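Local coordinates for protein trimeric intracellular cation channel type 1B.2 (Caenorhabditis elegans, PDB 5EIK) that forms a homotrimeric potassium channel of intracellular membranes that binds PIP2 and may supply counter-ions during calcium release from intracellular stores, at residues S42-L47 with V112-A117; C66-F71 with I172-A177; F205-E208 with M212-T215. All blocks are in the same frame, centred on the assembly; numbering follows the deposited sequence.

Interaction 1: residues S42-L47 with V112-A117; sequences SVRHDL and VVFRLA. With DMU (decyl-beta-D-maltopyranoside), chain L.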
loop_
_atom_site.group_PDB
_atom_site.type_symbol
_atom_site.label_atom_id
_atom_site.label_comp_id
_atom_site.label_asym_id
_atom_site.label_seq_id
_atom_site.Cartn_x
_atom_site.Cartn_y
_atom_site.Cartn_z
ATOM N N SER A 42 21.279 -1.631 9.161
ATOM C CA SER A 42 19.999 -1.494 9.838
ATOM C C SER A 42 19.141 -2.740 9.605
ATOM O O SER A 42 18.575 -3.306 10.543
ATOM C CB SER A 42 19.282 -0.236 9.339
ATOM O OG SER A 42 18.055 -0.050 10.019
ATOM N N VAL A 43 19.050 -3.177 8.357
ATOM C CA VAL A 43 18.262 -4.363 8.060
ATOM C C VAL A 43 18.848 -5.560 8.801
ATOM O O VAL A 43 18.111 -6.412 9.291
ATOM C CB VAL A 43 18.237 -4.671 6.550
ATOM C CG1 VAL A 43 17.591 -6.022 6.307
ATOM C CG2 VAL A 43 17.462 -3.585 5.812
ATOM N N ARG A 44 20.174 -5.618 8.885
ATOM C CA ARG A 44 20.837 -6.718 9.570
ATOM C C ARG A 44 20.564 -6.689 11.073
ATOM O O ARG A 44 20.358 -7.731 11.693
ATOM C CB ARG A 44 22.343 -6.677 9.302
ATOM C CG ARG A 44 23.132 -7.709 10.077
ATOM C CD ARG A 44 24.482 -8.014 9.424
ATOM N NE ARG A 44 25.319 -8.815 10.313
ATOM C CZ ARG A 44 26.482 -9.354 9.971
ATOM N NH1 ARG A 44 26.966 -9.187 8.750
ATOM N NH2 ARG A 44 27.162 -10.064 10.859
ATOM N N HIS A 45 20.555 -5.501 11.661
ATOM C CA HIS A 45 20.270 -5.381 13.085
ATOM C C HIS A 45 18.815 -5.800 13.335
ATOM O O HIS A 45 18.519 -6.519 14.291
ATOM C CB HIS A 45 20.482 -3.940 13.548
ATOM C CG HIS A 45 20.163 -3.719 14.994
ATOM N ND1 HIS A 45 20.945 -4.217 16.016
ATOM C CD2 HIS A 45 19.141 -3.062 15.592
ATOM C CE1 HIS A 45 20.418 -3.876 17.178
ATOM N NE2 HIS A 45 19.322 -3.175 16.948
ATOM N N ASP A 46 17.910 -5.361 12.462
ATOM C CA ASP A 46 16.504 -5.700 12.608
ATOM C C ASP A 46 16.205 -7.179 12.364
ATOM O O ASP A 46 15.170 -7.679 12.793
ATOM C CB ASP A 46 15.644 -4.835 11.674
ATOM C CG ASP A 46 15.620 -3.367 12.092
ATOM O OD1 ASP A 46 15.674 -3.091 13.309
ATOM O OD2 ASP A 46 15.532 -2.488 11.208
ATOM N N LEU A 47 17.107 -7.882 11.684
ATOM C CA LEU A 47 16.900 -9.302 11.408
ATOM C C LEU A 47 17.172 -10.186 12.615
ATOM O O LEU A 47 16.670 -11.306 12.692
ATOM C CB LEU A 47 17.766 -9.753 10.232
ATOM C CG LEU A 47 17.157 -9.520 8.847
ATOM C CD1 LEU A 47 18.165 -9.864 7.756
ATOM C CD2 LEU A 47 15.899 -10.372 8.707
ATOM N N VAL A 112 34.554 -9.029 7.617
ATOM C CA VAL A 112 35.352 -7.812 7.765
ATOM C C VAL A 112 34.621 -6.525 7.471
ATOM O O VAL A 112 34.775 -5.533 8.191
ATOM C CB VAL A 112 36.598 -7.812 6.871
ATOM C CG1 VAL A 112 37.661 -8.697 7.476
ATOM C CG2 VAL A 112 36.222 -8.262 5.458
ATOM N N VAL A 113 33.844 -6.519 6.399
ATOM C CA VAL A 113 33.115 -5.315 6.041
ATOM C C VAL A 113 32.197 -4.891 7.173
ATOM O O VAL A 113 32.204 -3.730 7.585
ATOM C CB VAL A 113 32.303 -5.524 4.778
ATOM C CG1 VAL A 113 31.406 -4.315 4.534
ATOM C CG2 VAL A 113 33.256 -5.751 3.608
ATOM N N PHE A 114 31.424 -5.844 7.679
ATOM C CA PHE A 114 30.501 -5.591 8.775
ATOM C C PHE A 114 31.268 -5.033 9.974
ATOM O O PHE A 114 30.911 -3.988 10.522
ATOM C CB PHE A 114 29.791 -6.892 9.170
ATOM C CG PHE A 114 28.890 -6.751 10.357
ATOM C CD1 PHE A 114 27.655 -6.116 10.242
ATOM C CD2 PHE A 114 29.292 -7.215 11.605
ATOM C CE1 PHE A 114 26.833 -5.941 11.358
ATOM C CE2 PHE A 114 28.479 -7.045 12.731
ATOM C CZ PHE A 114 27.244 -6.407 12.608
ATOM N N ARG A 115 32.321 -5.741 10.371
ATOM C CA ARG A 115 33.154 -5.343 11.506
ATOM C C ARG A 115 33.757 -3.950 11.343
ATOM O O ARG A 115 33.832 -3.170 12.299
ATOM C CB ARG A 115 34.277 -6.361 11.705
ATOM C CG ARG A 115 33.811 -7.687 12.269
ATOM C CD ARG A 115 34.934 -8.707 12.293
ATOM N NE ARG A 115 34.489 -9.965 12.881
ATOM C CZ ARG A 115 35.095 -11.132 12.697
ATOM N NH1 ARG A 115 36.177 -11.200 11.936
ATOM N NH2 ARG A 115 34.616 -12.230 13.267
ATOM N N LEU A 116 34.203 -3.642 10.136
ATOM C CA LEU A 116 34.777 -2.338 9.880
ATOM C C LEU A 116 33.689 -1.256 9.926
ATOM O O LEU A 116 33.886 -0.190 10.512
ATOM C CB LEU A 116 35.472 -2.334 8.514
ATOM C CG LEU A 116 36.033 -0.986 8.051
ATOM C CD1 LEU A 116 37.019 -0.437 9.087
ATOM C CD2 LEU A 116 36.720 -1.168 6.712
ATOM N N ALA A 117 32.537 -1.537 9.323
ATOM C CA ALA A 117 31.449 -0.564 9.290
ATOM C C ALA A 117 30.815 -0.268 10.641
ATOM O O ALA A 117 30.259 0.810 10.842
ATOM C CB ALA A 117 30.378 -1.012 8.317
HETATM C C1 DMU L . 40.512 5.455 -3.333
HETATM C C2 DMU L . 40.763 6.065 -4.740
HETATM C C3 DMU L . 41.564 5.051 -5.648
HETATM C C4 DMU L . 40.897 3.656 -5.568
HETATM O O5 DMU L . 40.858 3.195 -4.205
HETATM C C6 DMU L . 39.932 4.026 -3.474
HETATM O O7 DMU L . 41.551 5.470 -7.038
HETATM O O16 DMU L . 39.714 3.474 -2.168
HETATM C C18 DMU L . 38.609 2.549 -2.275
HETATM C C19 DMU L . 38.291 2.013 -0.877
HETATM C C22 DMU L . 37.167 0.970 -0.923
HETATM C C25 DMU L . 36.552 0.894 0.478
HETATM C C28 DMU L . 35.913 -0.474 0.689
HETATM C C31 DMU L . 35.924 -0.810 2.186
HETATM C C34 DMU L . 34.483 -0.859 2.722
HETATM C C37 DMU L . 34.340 0.136 3.878
HETATM C C40 DMU L . 33.867 -0.585 5.148
HETATM C C43 DMU L . 32.406 -0.225 5.419
HETATM O O49 DMU L . 39.565 6.286 -2.611
HETATM O O55 DMU L . 41.532 7.277 -4.574
HETATM C C57 DMU L . 41.665 2.649 -6.423
HETATM O O61 DMU L . 40.752 1.599 -6.778
HETATM C C5 DMU L . 42.587 7.104 -8.608
HETATM C C7 DMU L . 42.749 5.981 -9.716
HETATM C C8 DMU L . 44.155 5.291 -9.495
HETATM C C9 DMU L . 44.183 4.717 -8.049
HETATM O O1 DMU L . 43.929 5.825 -7.153
HETATM C C10 DMU L . 42.625 6.394 -7.270
HETATM O O2 DMU L . 44.317 4.187 -10.409
HETATM O O3 DMU L . 41.174 7.507 -8.859
HETATM O O4 DMU L . 42.668 6.550 -11.025
HETATM C C11 DMU L . 45.531 4.091 -7.784
HETATM O O6 DMU L . 45.568 3.489 -6.536
#

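Interaction 2: residues C66-F71 with I172-A177; sequences CMLMSF and IVEQLA. With PT5 ([(2R)-1-octadecanoyloxy-3-[oxidanyl-[(1R,2R,3S,4R,5R,6S)-2,3,6-tris(oxidanyl)-4,5-diphosphonooxy-cyclohexyl]oxy-phospho ryl]oxy-propan-2-yl] (8Z)-icosa-5,8,11,14-tetraenoate), chain B.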
loop_
_atom_site.group_PDB
_atom_site.type_symbol
_atom_site.label_atom_id
_atom_site.label_comp_id
_atom_site.label_asym_id
_atom_site.label_seq_id
_atom_site.Cartn_x
_atom_site.Cartn_y
_atom_site.Cartn_z
ATOM N N CYS A 66 16.910 -5.263 1.563
ATOM C CA CYS A 66 17.879 -4.181 1.555
ATOM C C CYS A 66 17.683 -3.195 0.408
ATOM O O CYS A 66 17.884 -1.994 0.576
ATOM C CB CYS A 66 19.304 -4.751 1.534
ATOM S SG CYS A 66 19.799 -5.459 3.126
ATOM N N MET A 67 17.289 -3.686 -0.759
ATOM C CA MET A 67 17.078 -2.783 -1.874
ATOM C C MET A 67 15.878 -1.876 -1.575
ATOM O O MET A 67 15.916 -0.672 -1.847
ATOM C CB MET A 67 16.833 -3.568 -3.166
ATOM C CG MET A 67 18.038 -4.346 -3.660
ATOM S SD MET A 67 19.528 -3.328 -3.978
ATOM C CE MET A 67 20.409 -3.480 -2.390
ATOM N N LEU A 68 14.821 -2.446 -0.998
ATOM C CA LEU A 68 13.636 -1.651 -0.694
ATOM C C LEU A 68 13.956 -0.521 0.267
ATOM O O LEU A 68 13.469 0.597 0.108
ATOM C CB LEU A 68 12.514 -2.516 -0.109
ATOM C CG LEU A 68 11.865 -3.512 -1.071
ATOM C CD1 LEU A 68 10.519 -3.934 -0.515
ATOM C CD2 LEU A 68 11.688 -2.877 -2.444
ATOM N N MET A 69 14.776 -0.820 1.265
ATOM C CA MET A 69 15.154 0.177 2.247
ATOM C C MET A 69 16.174 1.157 1.669
ATOM O O MET A 69 16.139 2.344 1.967
ATOM C CB MET A 69 15.736 -0.502 3.486
ATOM C CG MET A 69 14.710 -1.202 4.347
ATOM S SD MET A 69 13.510 -0.038 5.028
ATOM C CE MET A 69 14.528 0.786 6.233
ATOM N N SER A 70 17.071 0.656 0.831
ATOM C CA SER A 70 18.101 1.494 0.251
ATOM C C SER A 70 17.535 2.560 -0.653
ATOM O O SER A 70 18.118 3.632 -0.790
ATOM C CB SER A 70 19.103 0.643 -0.529
ATOM O OG SER A 70 19.947 -0.070 0.364
ATOM N N PHE A 71 16.388 2.277 -1.257
ATOM C CA PHE A 71 15.768 3.227 -2.174
ATOM C C PHE A 71 14.355 3.613 -1.748
ATOM O O PHE A 71 13.538 4.046 -2.565
ATOM C CB PHE A 71 15.747 2.627 -3.579
ATOM C CG PHE A 71 17.112 2.383 -4.141
ATOM C CD1 PHE A 71 17.889 3.443 -4.605
ATOM C CD2 PHE A 71 17.653 1.104 -4.148
ATOM C CE1 PHE A 71 19.197 3.229 -5.063
ATOM C CE2 PHE A 71 18.955 0.878 -4.602
ATOM C CZ PHE A 71 19.728 1.942 -5.062
ATOM N N ILE A 172 8.057 -0.661 7.809
ATOM C CA ILE A 172 6.803 -1.269 8.237
ATOM C C ILE A 172 6.375 -2.337 7.229
ATOM O O ILE A 172 5.968 -3.440 7.612
ATOM C CB ILE A 172 5.687 -0.210 8.351
ATOM C CG1 ILE A 172 6.023 0.746 9.499
ATOM C CG2 ILE A 172 4.316 -0.886 8.546
ATOM C CD1 ILE A 172 5.042 1.881 9.648
ATOM N N VAL A 173 6.464 -2.003 5.943
ATOM C CA VAL A 173 6.105 -2.945 4.904
ATOM C C VAL A 173 6.919 -4.228 5.036
ATOM O O VAL A 173 6.370 -5.326 4.939
ATOM C CB VAL A 173 6.340 -2.367 3.488
ATOM C CG1 VAL A 173 6.158 -3.461 2.455
ATOM C CG2 VAL A 173 5.346 -1.253 3.213
ATOM N N GLU A 174 8.223 -4.089 5.266
ATOM C CA GLU A 174 9.093 -5.248 5.403
ATOM C C GLU A 174 8.847 -6.088 6.649
ATOM O O GLU A 174 9.003 -7.309 6.621
ATOM C CB GLU A 174 10.555 -4.814 5.366
ATOM C CG GLU A 174 11.106 -4.732 3.970
ATOM C CD GLU A 174 12.542 -4.274 3.933
ATOM O OE1 GLU A 174 13.280 -4.547 4.905
ATOM O OE2 GLU A 174 12.936 -3.656 2.924
ATOM N N GLN A 175 8.477 -5.440 7.745
ATOM C CA GLN A 175 8.226 -6.159 8.983
ATOM C C GLN A 175 6.905 -6.919 8.882
ATOM O O GLN A 175 6.691 -7.912 9.579
ATOM C CB GLN A 175 8.205 -5.184 10.152
ATOM C CG GLN A 175 9.466 -4.345 10.233
ATOM C CD GLN A 175 9.431 -3.329 11.356
ATOM O OE1 GLN A 175 8.493 -2.538 11.467
ATOM N NE2 GLN A 175 10.461 -3.338 12.192
ATOM N N LEU A 176 6.022 -6.448 8.009
ATOM C CA LEU A 176 4.749 -7.112 7.807
ATOM C C LEU A 176 5.004 -8.347 6.935
ATOM O O LEU A 176 4.519 -9.441 7.223
ATOM C CB LEU A 176 3.761 -6.169 7.115
ATOM C CG LEU A 176 3.151 -5.048 7.963
ATOM C CD1 LEU A 176 2.362 -4.097 7.065
ATOM C CD2 LEU A 176 2.254 -5.656 9.042
ATOM N N ALA A 177 5.788 -8.164 5.878
ATOM C CA ALA A 177 6.110 -9.249 4.967
ATOM C C ALA A 177 6.980 -10.305 5.646
ATOM O O ALA A 177 6.926 -11.479 5.289
ATOM C CB ALA A 177 6.813 -8.701 3.737
HETATM O O12 PT5 B . 6.845 -16.405 1.188
HETATM P P1 PT5 B . 5.864 -15.280 0.905
HETATM O O13 PT5 B . 6.212 -14.335 -0.512
HETATM O O11 PT5 B . 5.732 -14.162 2.098
HETATM O O6 PT5 B . 3.019 -17.812 1.772
HETATM O O1 PT5 B . 4.384 -15.761 0.633
HETATM C C1 PT5 B . 4.100 -16.920 -0.158
HETATM C C6 PT5 B . 2.812 -17.448 0.405
HETATM C C2 PT5 B . 3.921 -16.609 -1.692
HETATM O O2 PT5 B . 2.925 -15.583 -1.873
HETATM C C3 PT5 B . 3.423 -17.877 -2.451
HETATM O O3 PT5 B . 3.169 -17.507 -3.800
HETATM C C4 PT5 B . 2.159 -18.445 -1.859
HETATM O O4 PT5 B . 1.887 -19.689 -2.432
HETATM P P4 PT5 B . 0.566 -19.905 -3.362
HETATM O O41 PT5 B . -0.809 -19.489 -2.625
HETATM O O42 PT5 B . 0.448 -21.454 -3.814
HETATM O O43 PT5 B . 0.701 -19.037 -4.585
HETATM C C5 PT5 B . 2.266 -18.673 -0.339
HETATM O O5 PT5 B . 0.954 -18.953 0.147
HETATM P P5 PT5 B . 0.679 -20.496 0.617
HETATM O O52 PT5 B . 1.815 -21.510 0.151
HETATM O O51 PT5 B . 0.470 -20.497 2.285
HETATM O O53 PT5 B . -0.813 -20.731 -0.082
HETATM C C7 PT5 B . 5.512 -13.085 -0.764
HETATM C C8 PT5 B . 6.568 -12.073 -1.244
HETATM C C9 PT5 B . 7.185 -11.190 -0.113
HETATM O O16 PT5 B . 5.945 -11.193 -2.258
HETATM C C10 PT5 B . 6.290 -11.435 -3.558
HETATM O O17 PT5 B . 5.806 -12.325 -4.236
HETATM O O18 PT5 B . 7.104 -9.752 -0.511
HETATM C C11 PT5 B . 7.972 -8.750 0.036
HETATM O O19 PT5 B . 9.118 -8.952 0.532
HETATM C C12 PT5 B . 7.345 -10.474 -4.106
HETATM C C13 PT5 B . 7.014 -9.699 -5.407
HETATM C C14 PT5 B . 8.211 -8.824 -5.846
HETATM C C15 PT5 B . 8.017 -7.331 -5.526
HETATM C C16 PT5 B . 9.110 -6.419 -6.158
HETATM C C17 PT5 B . 9.547 -5.240 -5.233
HETATM C C18 PT5 B . 9.705 -3.909 -5.974
HETATM C C19 PT5 B . 9.551 -2.775 -5.465
HETATM C C20 PT5 B . 8.450 -1.922 -4.813
HETATM C C21 PT5 B . 8.419 -1.912 -3.264
HETATM C C22 PT5 B . 7.124 -1.301 -2.694
HETATM C C23 PT5 B . 7.380 -0.375 -1.486
HETATM C C24 PT5 B . 6.684 0.996 -1.617
HETATM C C31 PT5 B . 7.358 -7.349 -0.040
HETATM C C32 PT5 B . 7.561 -6.680 -1.429
HETATM C C33 PT5 B . 6.831 -5.310 -1.568
HETATM C C34 PT5 B . 5.419 -5.393 -2.201
HETATM C C35 PT5 B . 4.522 -4.063 -2.298
HETATM C C36 PT5 B . 3.513 -3.771 -1.401
HETATM C C37 PT5 B . 3.257 -2.298 -1.015
HETATM C C38 PT5 B . 1.823 -2.120 -1.007
HETATM C C39 PT5 B . 0.929 -1.961 0.140
HETATM C C40 PT5 B . 0.634 -3.123 1.035
HETATM C C25 PT5 B . 5.393 1.080 -0.766
HETATM C C26 PT5 B . 4.565 2.339 -1.069
HETATM C C41 PT5 B . 1.254 -3.121 2.437
HETATM C C42 PT5 B . 1.016 -4.433 3.194
HETATM C C43 PT5 B . 2.139 -5.458 3.001
#

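Interaction 3: residues F205-E208 with M212-T215; sequences FTLE and MYVT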
loop_
_atom_site.group_PDB
_atom_site.type_symbol
_atom_site.label_atom_id
_atom_site.label_comp_id
_atom_site.label_asym_id
_atom_site.label_seq_id
_atom_site.Cartn_x
_atom_site.Cartn_y
_atom_site.Cartn_z
ATOM N N PHE A 205 13.408 24.446 1.406
ATOM C CA PHE A 205 13.795 24.338 0.006
ATOM C C PHE A 205 12.644 24.724 -0.902
ATOM O O PHE A 205 12.850 25.242 -1.995
ATOM C CB PHE A 205 14.245 22.908 -0.329
ATOM C CG PHE A 205 15.551 22.513 0.301
ATOM C CD1 PHE A 205 16.546 23.465 0.545
ATOM C CD2 PHE A 205 15.805 21.184 0.618
ATOM C CE1 PHE A 205 17.767 23.093 1.092
ATOM C CE2 PHE A 205 17.027 20.801 1.165
ATOM C CZ PHE A 205 18.011 21.760 1.404
ATOM N N THR A 206 11.423 24.459 -0.454
ATOM C CA THR A 206 10.260 24.800 -1.249
ATOM C C THR A 206 10.166 26.313 -1.309
ATOM O O THR A 206 10.055 26.893 -2.394
ATOM C CB THR A 206 8.973 24.215 -0.640
ATOM O OG1 THR A 206 9.033 22.784 -0.705
ATOM C CG2 THR A 206 7.747 24.693 -1.405
ATOM N N LEU A 207 10.223 26.946 -0.141
ATOM C CA LEU A 207 10.163 28.405 -0.061
ATOM C C LEU A 207 11.269 29.006 -0.915
ATOM O O LEU A 207 11.051 29.940 -1.692
ATOM C CB LEU A 207 10.347 28.870 1.382
ATOM C CG LEU A 207 9.198 28.596 2.348
ATOM C CD1 LEU A 207 9.574 29.105 3.724
ATOM C CD2 LEU A 207 7.933 29.278 1.850
ATOM N N GLU A 208 12.462 28.452 -0.751
ATOM C CA GLU A 208 13.632 28.894 -1.481
ATOM C C GLU A 208 13.374 28.833 -2.984
ATOM O O GLU A 208 13.788 29.720 -3.731
ATOM C CB GLU A 208 14.806 28.002 -1.105
ATOM C CG GLU A 208 16.136 28.502 -1.561
ATOM C CD GLU A 208 17.276 27.707 -0.971
ATOM O OE1 GLU A 208 17.393 26.508 -1.302
ATOM O OE2 GLU A 208 18.048 28.280 -0.172
ATOM N N MET A 212 10.707 33.283 -1.540
ATOM C CA MET A 212 9.823 34.048 -0.679
ATOM C C MET A 212 10.489 34.569 0.589
ATOM O O MET A 212 11.233 35.551 0.551
ATOM C CB MET A 212 8.587 33.215 -0.327
ATOM C CG MET A 212 7.832 32.709 -1.546
ATOM S SD MET A 212 6.129 32.227 -1.195
ATOM C CE MET A 212 5.227 33.267 -2.359
ATOM N N TYR A 213 10.220 33.907 1.709
ATOM C CA TYR A 213 10.762 34.313 2.999
ATOM C C TYR A 213 12.271 34.137 3.138
ATOM O O TYR A 213 12.873 34.676 4.064
ATOM C CB TYR A 213 10.054 33.541 4.112
ATOM C CG TYR A 213 8.547 33.594 4.014
ATOM C CD1 TYR A 213 7.857 34.796 4.173
ATOM C CD2 TYR A 213 7.809 32.443 3.743
ATOM C CE1 TYR A 213 6.468 34.851 4.062
ATOM C CE2 TYR A 213 6.419 32.487 3.629
ATOM C CZ TYR A 213 5.757 33.693 3.790
ATOM O OH TYR A 213 4.386 33.740 3.674
ATOM N N VAL A 214 12.881 33.387 2.224
ATOM C CA VAL A 214 14.320 33.156 2.281
ATOM C C VAL A 214 15.099 34.210 1.502
ATOM O O VAL A 214 15.252 34.119 0.283
ATOM C CB VAL A 214 14.685 31.754 1.738
ATOM C CG1 VAL A 214 16.192 31.542 1.809
ATOM C CG2 VAL A 214 13.961 30.685 2.541
ATOM N N THR A 215 15.587 35.212 2.223
ATOM C CA THR A 215 16.358 36.295 1.627
ATOM C C THR A 215 17.838 35.968 1.757
ATOM O O THR A 215 18.693 36.657 1.202
ATOM C CB THR A 215 16.078 37.630 2.343
ATOM O OG1 THR A 215 16.458 37.523 3.722
ATOM C CG2 THR A 215 14.601 37.976 2.259
#

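Interaction 1: residues S42-L47 with V112-A117
Arg44 lays its guanidinium flat on one face of the Phe114 ring, a parallel cation-pi stack that joins the first transmembrane helix, 30-47, to the short helix 112-117 in the linker assigned to the cytoplasmic side of this TRIC channel. The two planes are only 8° apart, and CZ of Arg44 sits 3.5 Å from the centroid of the Phe114 ring, displaced toward the rim. Both side chains leave their backbones with CG anti to N (chi1 175° for Arg44, 176° for Phe114), and the arginine runs on extended to NE, which lets the pair bridge segments 42-47 and 112-117, where the CA atoms of Arg44 and Phe114 are 9.8 Å apart; Phe114 also packs on Leu41. The flat fit leaves the guanidinium N-H groups directed past the ring, and NH2 forms a salt bridge with Asp111, just ahead of the short helix. With an alanine here in place of Phe114, the guanidinium would keep Asp111 but is likely to lose the aromatic face under it and become freer to turn. Beyond the stack, CD2 of Leu116 touches the detergent tail at C40 of DMU (3.3 Å). Closest in the stack itself, NE of Arg44 lies 3.4 Å from CE1 of Phe114.

Interaction 2: residues C66-F71 with I172-A177
The Glu174 carboxylate lies against Leu68 and Met69: OE2, the tight part of this contact, is 3.3 Å from CB of Leu68 and 3.3 Å from CG of Met69. The glutamate chain is extended beyond CG (chi2 179°), carrying its charged end across the interface between two nearly antiparallel helix segments, 162° apart in direction and 10.7 Å between axes. Met69 meets the carboxylate with CG, which chi1 (-73°) sets anti to the carbonyl carbon; the bend at chi2 turns the sulfur aside. The other oxygen, OE1, forms a salt bridge with Arg178, which probably steadies the charge against this largely apolar surface. Away from Glu174 the two segments hardly meet; Leu68 and Met69 pack on Val170 one turn earlier, and on another side Leu68 meets lipid. CD2 of Leu68 is 3.5 Å from C21 in a PIP2 acyl chain, CB of Ala177 3.9 Å from ester carbon C11. Contact with lipid chains fits the PIP2 dependence probable for trimer assembly. Helix 59-70, in the discontinuous second transmembrane segment, backs onto helices 30-47 and 92-107; helix 167-177, in the discontinuous fifth, meets Trp181 of the second subunit through Leu176 and Ala177 of the third subunit through Ile172.

Interaction 3: residues F205-E208 with M212-T215
Apolar packing joins Leu207 to Tyr213 and Val214. Both methyls of the leucine come up to the rim of the tyrosine ring: CD2 of Leu207 is 3.7 Å from CD2 of Tyr213, and CD1 of Leu207 is 3.8 Å from that same ring carbon, close to the ring plane. With its CG anti to the carbonyl carbon (chi1 -71°), Leu207 sends this fork past the ring edge; CB of Met212 lies over one face, toward the rim. Nearer the backbone, CB of Leu207 meets CG2 of Val214 at 4.2 Å. This is the C-terminal end of the sixth transmembrane helix, 194-209, and the start of the link, assigned to the lumenal side, that leads to helix 218-238. Backbone bonding is slight: Met212 N donates to Leu207 O over 3.4 Å, a weak bond, with an N-H...O angle of 145°, where the chain folds back beside the last helical turn. The acidic side chain in the contact, Glu208, has its OE2 4.2 Å from CG1 of Val214, a mere van der Waals approach. Glu208 also touches His218 and Val221 of helix 218-238, and Val214 packs on Val221, while Met212 reaches Tyr153 at the start of helix 153-165.

Interactions 1 and 2 are neighbours, with centres 16 Å apart, and they cross along the chain: 42-47, 66-71, 112-117, then 172-177. Helices 30-47 and 59-70 connect them, CB of Val43 packing 3.8 Å from SG of Cys66 and CG2 of Val43 3.9 Å from CG of Met69. Together they tie the first, second and fifth transmembrane segments and helix 112-117 into one body. Interaction 3 closes later in the chain, on the opposite side of its centre, 39 Å from interaction 1 and 34 Å from interaction 2 between centres. The contacts span the subunit from the linker assigned to the cytoplasm, past PIP2-contacting helices, to the probably lumenal link after the sixth transmembrane helix.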